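Local coordinates for lipid-transfer protein (Thermomonospora curvata, PDB 6OK1) that has a thiolase-like fold and probably takes part in lipid transfer, at residues A[207-212]-A[295-300]; A[154-159]-A[168-173]; A[317-322]-A[329-334]. All blocks are in the same frame, centred on the assembly; numbering follows the deposited sequence.

Interaction 1 (A[207-212]-A[295-300])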
loop_
_atom_site.group_PDB
_atom_site.type_symbol
_atom_site.label_atom_id
_atom_site.label_comp_id
_atom_site.label_asym_id
_atom_site.label_seq_id
_atom_site.Cartn_x
_atom_site.Cartn_y
_atom_site.Cartn_z
ATOM N N GLU A 207 5.233 32.099 4.071
ATOM C CA GLU A 207 6.620 32.514 4.003
ATOM C C GLU A 207 7.494 31.341 4.422
ATOM O O GLU A 207 7.197 30.693 5.437
ATOM C CB GLU A 207 6.901 33.715 4.910
ATOM C CG GLU A 207 6.098 34.964 4.527
ATOM C CD GLU A 207 6.467 36.178 5.383
ATOM O OE1 GLU A 207 7.672 36.414 5.598
ATOM O OE2 GLU A 207 5.558 36.863 5.875
ATOM N N PRO A 208 8.592 31.060 3.706
ATOM C CA PRO A 208 9.192 31.871 2.624
ATOM C C PRO A 208 8.815 31.464 1.202
ATOM O O PRO A 208 9.616 31.668 0.282
ATOM C CB PRO A 208 10.681 31.649 2.847
ATOM C CG PRO A 208 10.738 30.192 3.280
ATOM C CD PRO A 208 9.540 30.029 4.181
ATOM N N LEU A 209 7.642 30.871 1.018
ATOM C CA LEU A 209 7.210 30.371 -0.290
ATOM C C LEU A 209 6.211 31.331 -0.931
ATOM O O LEU A 209 5.149 31.610 -0.361
ATOM C CB LEU A 209 6.574 28.982 -0.171
ATOM C CG LEU A 209 7.533 27.800 -0.038
ATOM C CD1 LEU A 209 8.410 27.901 1.178
ATOM C CD2 LEU A 209 6.740 26.510 -0.002
ATOM N N HIS A 210 6.532 31.771 -2.147
ATOM C CA HIS A 210 5.628 32.495 -3.022
ATOM C C HIS A 210 4.698 31.517 -3.739
ATOM O O HIS A 210 4.957 30.319 -3.825
ATOM C CB HIS A 210 6.421 33.269 -4.082
ATOM C CG HIS A 210 7.264 34.389 -3.546
ATOM N ND1 HIS A 210 6.837 35.697 -3.557
ATOM C CD2 HIS A 210 8.520 34.409 -3.039
ATOM C CE1 HIS A 210 7.782 36.475 -3.055
ATOM N NE2 HIS A 210 8.808 35.715 -2.710
ATOM N N LEU A 211 3.665 32.068 -4.364
ATOM C CA LEU A 211 2.810 31.256 -5.229
ATOM C C LEU A 211 3.625 30.493 -6.271
ATOM O O LEU A 211 3.394 29.301 -6.499
ATOM C CB LEU A 211 1.791 32.166 -5.898
ATOM C CG LEU A 211 0.864 31.493 -6.893
ATOM C CD1 LEU A 211 0.100 30.362 -6.246
ATOM C CD2 LEU A 211 -0.084 32.530 -7.415
ATOM N N LEU A 212 4.617 31.141 -6.883
ATOM C CA LEU A 212 5.368 30.473 -7.932
ATOM C C LEU A 212 6.445 29.509 -7.404
ATOM O O LEU A 212 7.141 28.902 -8.218
ATOM C CB LEU A 212 5.980 31.522 -8.891
ATOM C CG LEU A 212 4.954 32.077 -9.877
ATOM C CD1 LEU A 212 5.522 33.267 -10.603
ATOM C CD2 LEU A 212 4.531 31.009 -10.875
ATOM N N ASP A 295 10.202 18.489 -7.409
ATOM C CA ASP A 295 10.097 19.933 -7.298
ATOM C C ASP A 295 8.640 20.357 -7.201
ATOM O O ASP A 295 8.232 21.348 -7.813
ATOM C CB ASP A 295 10.758 20.612 -8.490
ATOM C CG ASP A 295 10.067 20.279 -9.787
ATOM O OD1 ASP A 295 9.657 19.115 -9.937
ATOM O OD2 ASP A 295 9.947 21.179 -10.643
ATOM N N HIS A 296 7.829 19.624 -6.428
ATOM C CA HIS A 296 6.468 20.112 -6.188
ATOM C C HIS A 296 6.495 21.416 -5.411
ATOM O O HIS A 296 5.610 22.258 -5.591
ATOM C CB HIS A 296 5.588 19.077 -5.506
ATOM C CG HIS A 296 6.034 18.666 -4.144
ATOM N ND1 HIS A 296 7.352 18.678 -3.748
ATOM C CD2 HIS A 296 5.323 18.209 -3.081
ATOM C CE1 HIS A 296 7.441 18.218 -2.511
ATOM N NE2 HIS A 296 6.224 17.942 -2.079
ATOM N N PHE A 297 7.554 21.632 -4.632
ATOM C CA PHE A 297 7.912 22.926 -4.060
ATOM C C PHE A 297 9.384 23.162 -4.359
ATOM O O PHE A 297 10.195 22.232 -4.295
ATOM C CB PHE A 297 7.656 22.952 -2.542
ATOM C CG PHE A 297 6.219 22.743 -2.185
ATOM C CD1 PHE A 297 5.310 23.784 -2.276
ATOM C CD2 PHE A 297 5.765 21.490 -1.801
ATOM C CE1 PHE A 297 3.977 23.581 -1.974
ATOM C CE2 PHE A 297 4.436 21.297 -1.504
ATOM C CZ PHE A 297 3.551 22.337 -1.579
ATOM N N THR A 298 9.745 24.392 -4.650
ATOM C CA THR A 298 11.121 24.664 -5.034
ATOM C C THR A 298 12.185 24.516 -3.955
ATOM O O THR A 298 13.324 24.193 -4.290
ATOM C CB THR A 298 11.228 26.085 -5.566
ATOM O OG1 THR A 298 10.703 26.986 -4.578
ATOM C CG2 THR A 298 10.495 26.211 -6.920
ATOM N N PRO A 299 11.924 24.839 -2.682
ATOM C CA PRO A 299 13.072 25.009 -1.771
ATOM C C PRO A 299 13.852 23.747 -1.521
ATOM O O PRO A 299 15.058 23.834 -1.279
ATOM C CB PRO A 299 12.436 25.528 -0.483
ATOM C CG PRO A 299 11.154 26.178 -0.949
ATOM C CD PRO A 299 10.669 25.314 -2.069
ATOM N N LEU A 300 13.209 22.578 -1.518
ATOM C CA LEU A 300 13.939 21.366 -1.193
ATOM C C LEU A 300 14.771 20.865 -2.360
ATOM O O LEU A 300 15.476 19.869 -2.214
ATOM C CB LEU A 300 12.979 20.268 -0.718
ATOM C CG LEU A 300 12.180 20.630 0.548
ATOM C CD1 LEU A 300 11.245 19.504 1.002
ATOM C CD2 LEU A 300 13.096 21.009 1.686
#

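Interaction 2 (A[154-159]-A[168-173])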
loop_
_atom_site.group_PDB
_atom_site.type_symbol
_atom_site.label_atom_id
_atom_site.label_comp_id
_atom_site.label_asym_id
_atom_site.label_seq_id
_atom_site.Cartn_x
_atom_site.Cartn_y
_atom_site.Cartn_z
ATOM N N MET A 154 8.470 25.214 6.735
ATOM C CA MET A 154 9.165 25.113 8.009
ATOM C C MET A 154 10.624 24.715 7.825
ATOM O O MET A 154 11.520 25.252 8.506
ATOM C CB MET A 154 8.436 24.118 8.916
ATOM C CG MET A 154 8.875 24.196 10.372
ATOM S SD MET A 154 8.347 25.679 11.219
ATOM C CE MET A 154 6.637 25.252 11.552
ATOM N N PHE A 155 10.898 23.812 6.879
ATOM C CA PHE A 155 12.274 23.470 6.535
ATOM C C PHE A 155 12.973 24.623 5.824
ATOM O O PHE A 155 14.134 24.942 6.112
ATOM C CB PHE A 155 12.316 22.250 5.612
ATOM C CG PHE A 155 11.824 20.979 6.237
ATOM C CD1 PHE A 155 12.474 20.433 7.353
ATOM C CD2 PHE A 155 10.754 20.289 5.691
ATOM C CE1 PHE A 155 12.035 19.256 7.914
ATOM C CE2 PHE A 155 10.327 19.080 6.242
ATOM C CZ PHE A 155 10.977 18.573 7.353
ATOM N N ALA A 156 12.304 25.207 4.836
ATOM C CA ALA A 156 12.945 26.236 4.018
ATOM C C ALA A 156 13.417 27.415 4.870
ATOM O O ALA A 156 14.518 27.947 4.663
ATOM C CB ALA A 156 11.959 26.695 2.944
ATOM N N ARG A 157 12.610 27.827 5.845
ATOM C CA ARG A 157 12.991 28.971 6.672
ATOM C C ARG A 157 14.265 28.681 7.437
ATOM O O ARG A 157 15.105 29.567 7.611
ATOM C CB ARG A 157 11.876 29.331 7.654
ATOM C CG ARG A 157 12.185 30.546 8.544
ATOM C CD ARG A 157 12.275 31.859 7.717
ATOM N NE ARG A 157 12.703 33.021 8.507
ATOM C CZ ARG A 157 13.964 33.313 8.833
ATOM N NH1 ARG A 157 14.978 32.530 8.457
ATOM N NH2 ARG A 157 14.219 34.408 9.558
ATOM N N ARG A 158 14.414 27.452 7.931
ATOM C CA ARG A 158 15.625 27.096 8.664
ATOM C C ARG A 158 16.827 26.983 7.730
ATOM O O ARG A 158 17.954 27.345 8.100
ATOM C CB ARG A 158 15.402 25.791 9.429
ATOM C CG ARG A 158 16.599 25.401 10.326
ATOM C CD ARG A 158 16.672 26.249 11.590
ATOM N NE ARG A 158 17.969 26.044 12.255
ATOM C CZ ARG A 158 18.271 26.500 13.463
ATOM N NH1 ARG A 158 17.371 27.165 14.179
ATOM N NH2 ARG A 158 19.485 26.275 13.969
ATOM N N TYR A 159 16.609 26.499 6.509
ATOM C CA TYR A 159 17.699 26.429 5.535
ATOM C C TYR A 159 18.205 27.833 5.189
ATOM O O TYR A 159 19.423 28.062 5.070
ATOM C CB TYR A 159 17.213 25.682 4.292
ATOM C CG TYR A 159 18.266 25.500 3.217
ATOM C CD1 TYR A 159 18.502 26.495 2.292
ATOM C CD2 TYR A 159 19.000 24.334 3.122
ATOM C CE1 TYR A 159 19.467 26.350 1.319
ATOM C CE2 TYR A 159 19.975 24.178 2.146
ATOM C CZ TYR A 159 20.204 25.199 1.248
ATOM O OH TYR A 159 21.154 25.092 0.242
ATOM N N GLU A 168 15.042 34.642 -3.639
ATOM C CA GLU A 168 15.455 34.618 -5.038
ATOM C C GLU A 168 16.199 33.337 -5.382
ATOM O O GLU A 168 16.137 32.882 -6.534
ATOM C CB GLU A 168 16.319 35.849 -5.362
ATOM C CG GLU A 168 15.497 37.107 -5.448
ATOM C CD GLU A 168 16.276 38.301 -5.956
ATOM O OE1 GLU A 168 17.510 38.313 -5.780
ATOM O OE2 GLU A 168 15.649 39.210 -6.542
ATOM N N ASP A 169 16.940 32.755 -4.426
ATOM C CA ASP A 169 17.598 31.475 -4.691
ATOM C C ASP A 169 16.573 30.385 -4.984
ATOM O O ASP A 169 16.739 29.598 -5.922
ATOM C CB ASP A 169 18.487 31.081 -3.511
ATOM C CG ASP A 169 19.635 32.031 -3.322
ATOM O OD1 ASP A 169 20.257 32.377 -4.341
ATOM O OD2 ASP A 169 19.896 32.440 -2.171
ATOM N N PHE A 170 15.490 30.331 -4.204
ATOM C CA PHE A 170 14.412 29.396 -4.522
ATOM C C PHE A 170 13.764 29.748 -5.862
ATOM O O PHE A 170 13.388 28.860 -6.643
ATOM C CB PHE A 170 13.359 29.410 -3.404
ATOM C CG PHE A 170 13.897 29.051 -2.039
ATOM C CD1 PHE A 170 14.950 28.165 -1.882
ATOM C CD2 PHE A 170 13.337 29.624 -0.893
ATOM C CE1 PHE A 170 15.423 27.833 -0.616
ATOM C CE2 PHE A 170 13.816 29.303 0.375
ATOM C CZ PHE A 170 14.849 28.410 0.517
ATOM N N GLY A 171 13.616 31.044 -6.135
ATOM C CA GLY A 171 13.015 31.483 -7.378
ATOM C C GLY A 171 13.782 31.040 -8.608
ATOM O O GLY A 171 13.180 30.762 -9.654
ATOM N N ARG A 172 15.110 30.953 -8.510
ATOM C CA ARG A 172 15.876 30.511 -9.673
ATOM C C ARG A 172 15.490 29.109 -10.088
ATOM O O ARG A 172 15.586 28.769 -11.272
ATOM C CB ARG A 172 17.376 30.616 -9.396
ATOM C CG ARG A 172 17.889 31.974 -9.776
ATOM C CD ARG A 172 19.396 32.137 -9.596
ATOM N NE ARG A 172 19.684 32.559 -8.239
ATOM C CZ ARG A 172 19.633 33.815 -7.822
ATOM N NH1 ARG A 172 19.328 34.791 -8.659
ATOM N NH2 ARG A 172 19.870 34.097 -6.555
ATOM N N VAL A 173 15.078 28.276 -9.128
ATOM C CA VAL A 173 14.592 26.943 -9.450
ATOM C C VAL A 173 13.312 27.043 -10.246
ATOM O O VAL A 173 13.111 26.326 -11.236
ATOM C CB VAL A 173 14.370 26.124 -8.166
ATOM C CG1 VAL A 173 13.733 24.781 -8.501
ATOM C CG2 VAL A 173 15.654 25.910 -7.448
#

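Interaction 3 (A[317-322]-A[329-334])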
loop_
_atom_site.group_PDB
_atom_site.type_symbol
_atom_site.label_atom_id
_atom_site.label_comp_id
_atom_site.label_asym_id
_atom_site.label_seq_id
_atom_site.Cartn_x
_atom_site.Cartn_y
_atom_site.Cartn_z
ATOM N N LYS A 317 22.744 27.182 -3.454
ATOM C CA LYS A 317 22.365 28.473 -4.004
ATOM C C LYS A 317 23.422 28.964 -4.986
ATOM O O LYS A 317 23.102 29.573 -6.015
ATOM C CB LYS A 317 22.165 29.497 -2.889
ATOM C CG LYS A 317 23.444 29.835 -2.115
ATOM C CD LYS A 317 23.111 30.713 -0.889
ATOM C CE LYS A 317 24.355 31.035 -0.059
ATOM N NZ LYS A 317 25.306 31.847 -0.866
ATOM N N ASP A 318 24.683 28.664 -4.699
ATOM C CA ASP A 318 25.777 29.075 -5.580
ATOM C C ASP A 318 25.841 28.208 -6.834
ATOM O O ASP A 318 26.039 28.723 -7.941
ATOM C CB ASP A 318 27.084 29.015 -4.796
ATOM C CG ASP A 318 27.022 29.815 -3.515
ATOM O OD1 ASP A 318 26.718 31.019 -3.588
ATOM O OD2 ASP A 318 27.243 29.250 -2.431
ATOM N N PHE A 319 25.660 26.894 -6.675
ATOM C CA PHE A 319 25.593 25.974 -7.805
ATOM C C PHE A 319 24.511 26.398 -8.786
ATOM O O PHE A 319 24.725 26.385 -10.004
ATOM C CB PHE A 319 25.350 24.557 -7.267
ATOM C CG PHE A 319 25.409 23.466 -8.301
ATOM C CD1 PHE A 319 26.612 22.918 -8.675
ATOM C CD2 PHE A 319 24.243 22.955 -8.864
ATOM C CE1 PHE A 319 26.668 21.896 -9.612
ATOM C CE2 PHE A 319 24.292 21.930 -9.789
ATOM C CZ PHE A 319 25.497 21.398 -10.162
ATOM N N ILE A 320 23.347 26.815 -8.272
ATOM C CA ILE A 320 22.233 27.201 -9.136
ATOM C C ILE A 320 22.491 28.567 -9.776
ATOM O O ILE A 320 22.260 28.766 -10.973
ATOM C CB ILE A 320 20.920 27.197 -8.337
ATOM C CG1 ILE A 320 20.632 25.763 -7.887
ATOM C CG2 ILE A 320 19.771 27.802 -9.151
ATOM C CD1 ILE A 320 19.462 25.661 -6.887
ATOM N N ALA A 321 22.947 29.535 -8.981
ATOM C CA ALA A 321 23.204 30.869 -9.521
ATOM C C ALA A 321 24.250 30.849 -10.631
ATOM O O ALA A 321 24.202 31.694 -11.532
ATOM C CB ALA A 321 23.654 31.801 -8.409
ATOM N N ASP A 322 25.188 29.904 -10.585
ATOM C CA ASP A 322 26.212 29.753 -11.619
ATOM C C ASP A 322 25.695 29.141 -12.919
ATOM O O ASP A 322 26.485 28.984 -13.856
ATOM C CB ASP A 322 27.363 28.886 -11.109
ATOM C CG ASP A 322 28.200 29.572 -10.037
ATOM O OD1 ASP A 322 27.992 30.767 -9.767
ATOM O OD2 ASP A 322 29.070 28.902 -9.453
ATOM N N GLY A 329 24.579 23.731 -18.890
ATOM C CA GLY A 329 25.388 23.678 -17.693
ATOM C C GLY A 329 25.829 22.268 -17.338
ATOM O O GLY A 329 25.609 21.301 -18.069
ATOM N N ARG A 330 26.478 22.166 -16.177
ATOM C CA ARG A 330 27.049 20.892 -15.765
ATOM C C ARG A 330 25.964 19.859 -15.470
ATOM O O ARG A 330 26.173 18.659 -15.700
ATOM C CB ARG A 330 27.956 21.109 -14.543
ATOM C CG ARG A 330 28.518 19.846 -13.908
ATOM C CD ARG A 330 27.718 19.473 -12.681
ATOM N NE ARG A 330 28.103 18.188 -12.104
ATOM C CZ ARG A 330 27.812 17.009 -12.642
ATOM N NH1 ARG A 330 27.153 16.939 -13.791
ATOM N NH2 ARG A 330 28.179 15.889 -12.029
ATOM N N LEU A 331 24.803 20.290 -14.983
ATOM C CA LEU A 331 23.762 19.366 -14.532
ATOM C C LEU A 331 22.406 19.845 -15.027
ATOM O O LEU A 331 21.577 20.340 -14.249
ATOM C CB LEU A 331 23.756 19.232 -13.008
ATOM C CG LEU A 331 22.893 18.064 -12.490
ATOM C CD1 LEU A 331 23.517 16.719 -12.847
ATOM C CD2 LEU A 331 22.638 18.123 -10.965
ATOM N N PRO A 332 22.150 19.703 -16.325
ATOM C CA PRO A 332 20.832 20.027 -16.875
ATOM C C PRO A 332 19.748 19.366 -16.049
ATOM O O PRO A 332 19.810 18.170 -15.764
ATOM C CB PRO A 332 20.886 19.445 -18.292
ATOM C CG PRO A 332 22.322 19.432 -18.644
ATOM C CD PRO A 332 23.070 19.185 -17.359
ATOM N N CYS A 333 18.755 20.156 -15.660
ATOM C CA CYS A 333 17.806 19.728 -14.646
ATOM C C CYS A 333 16.383 19.959 -15.109
ATOM O O CYS A 333 16.052 21.023 -15.645
ATOM C CB CYS A 333 18.079 20.481 -13.356
ATOM S SG CYS A 333 17.011 19.992 -11.952
ATOM N N ASN A 334 15.529 18.973 -14.853
ATOM C CA ASN A 334 14.095 19.111 -15.063
ATOM C C ASN A 334 13.808 19.653 -16.461
ATOM O O ASN A 334 13.056 20.619 -16.648
ATOM C CB ASN A 334 13.479 19.984 -13.975
ATOM C CG ASN A 334 13.482 19.297 -12.613
ATOM O OD1 ASN A 334 13.751 18.097 -12.535
ATOM N ND2 ASN A 334 13.154 20.029 -11.551
#

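Interaction 1 (A[207-212]-A[295-300])
Thr298 OG1 is hydrogen-bonded to OD1 of Asp213, the residue directly following 207-212, and two further bonds hold that aspartate: OD2 takes the backbone N-H of His210, and the backbone of Asp213 pairs with that of Thr298. The methyl CG2 of Thr298 makes a looser approach to the carbonyl oxygen O of Leu212, at 4.5 Å. Beside this polar seam the contact is purely apolar, and Leu209 carries it. With CG anti to the carbonyl carbon (chi1 -79°) and chi2 at 60°, its two methyls are divided between two partners. CD1 lies against CG of Pro299 at 3.9 Å, while CD2 reaches CD1 of Phe297 at 3.8 Å, the leucine side chain crossing that of Phe297 at about a right angle. In terms of the thiolase-like fold, the short strand 209-210 from the N-terminal family region is thereby packed on the loop that follows strand 290-292, an outermost strand of the chain's mixed sheet, in the C-terminal region. The other ortho carbon of Phe297, CD2, lies 3.5 Å above the ring plane of His296, over its centre. Helix 148-163 packs on Phe297 through Ala149 and Val152 and, beside the contact, through Ala156 and Met160 on Pro208, which is preceded by a cis peptide bond. Just ahead of that proline, Glu207 pairs antiparallel with a strand of another protein chain, continuing the sheet across the interface.

Interaction 2 (A[154-159]-A[168-173])
A single ring, that of Phe170, makes every close contact between 154-159 and 168-173, and no hydrogen bond passes between these two helical segments. The closest pair of CA atoms, those of Ala156 and Phe170, is 9.2 Å apart, a separation that the phenylalanine bridges. Its CG stands anti to the carbonyl carbon (chi1 -58°), which sends the ring out toward the other helix. There CE2 and CZ of Phe170 share the methyl CB of Ala156, each at 4.1 Å, while CE1 comes to 4.4 Å from CD1 of Tyr159. That tyrosine atom sits at the edge of the phenylalanine ring, near its plane. Tyr159 is tied down at its tip as well, since its OH is hydrogen-bonded to Glu306 of helix 301-307. Within 168-173, Arg172 NH2 donates to Asp169 OD1 at 2.8 Å (N-H...O 162°); the oxygen lies close to the guanidinium plane but is itself met from above the carboxylate plane. Asp169 OD2 accepts the backbone N-H of Thr166, which, with a weak bond from Glu168 N to Thr166 OG1, resembles a capping box. Consecutive helices 148-163 and 167-182, joined by the three-residue connection 164-166, thus pack through one aromatic ring within the thiolase-like N-terminal region.

Interaction 3 (A[317-322]-A[329-334])
Phe319 crosses from helix 316-321 to the loop 329-334 by extending its side chain from CB to CZ. This is a packing contact in the C-terminal region of the thiolase-like fold, where one phenylalanine of a short helix packs on the loop that runs beside strand 290-292, a border strand of the mixed sheet. The bond from CA to CB does not point at the loop, but CG is anti to the backbone N (chi1 -173°), and this carries the far end of the ring to it. CB, CG and the ortho carbons CD1 and CD2 meet nothing of 329-334 within 4.2 Å. Contact starts at the outer half of the ring: CE1 lies 4.0 Å from CD of Arg330, and CZ, the last atom, touches Arg330 CD at 3.9 Å and Leu331 CB at 4.0 Å. Both aliphatic carbons meet the edge of the ring, near its plane, and the side chain of Leu331 crosses that of Phe319 at about a right angle. Leu305 of helix 301-307 packs on both Phe319 and Leu331, joining the two from a third element.

Arg330 offers methylene rather than charge. Its chain bends at chi2 (-100°), bringing CD to the phenyl edge, and the guanidinium plane is turned 64° from the ring. The charged end goes elsewhere, NH1 donating to the carbonyl oxygen of Ile288 and NH2, weakly, to that of Pro285. Asn324, in the intervening loop, serves both segments: its ND2 hydrogen-bonds Phe319 O, and its backbone is bonded to that of Leu331.

All three contacts are apolar and lack direct hydrogen bonds across, but they differ in depth. Interactions 1 and 2 are buried, with centres about 7 Å apart, and merge into one core: Pro299 CB lies 3.7 Å from Ala156 CB. Interaction 3 is only partly buried, and there the aliphatic part of an arginine takes the place of the leucine, proline and aromatic side chains that pair in the core. Helix 167-182 connects the set, since Phe170 touches Pro299 while Arg172 and Val173 pack on Ile320 of helix 316-321. Interaction 1 and the 2-3 junction join the two family regions, whereas interactions 2 and 3 each stay within one.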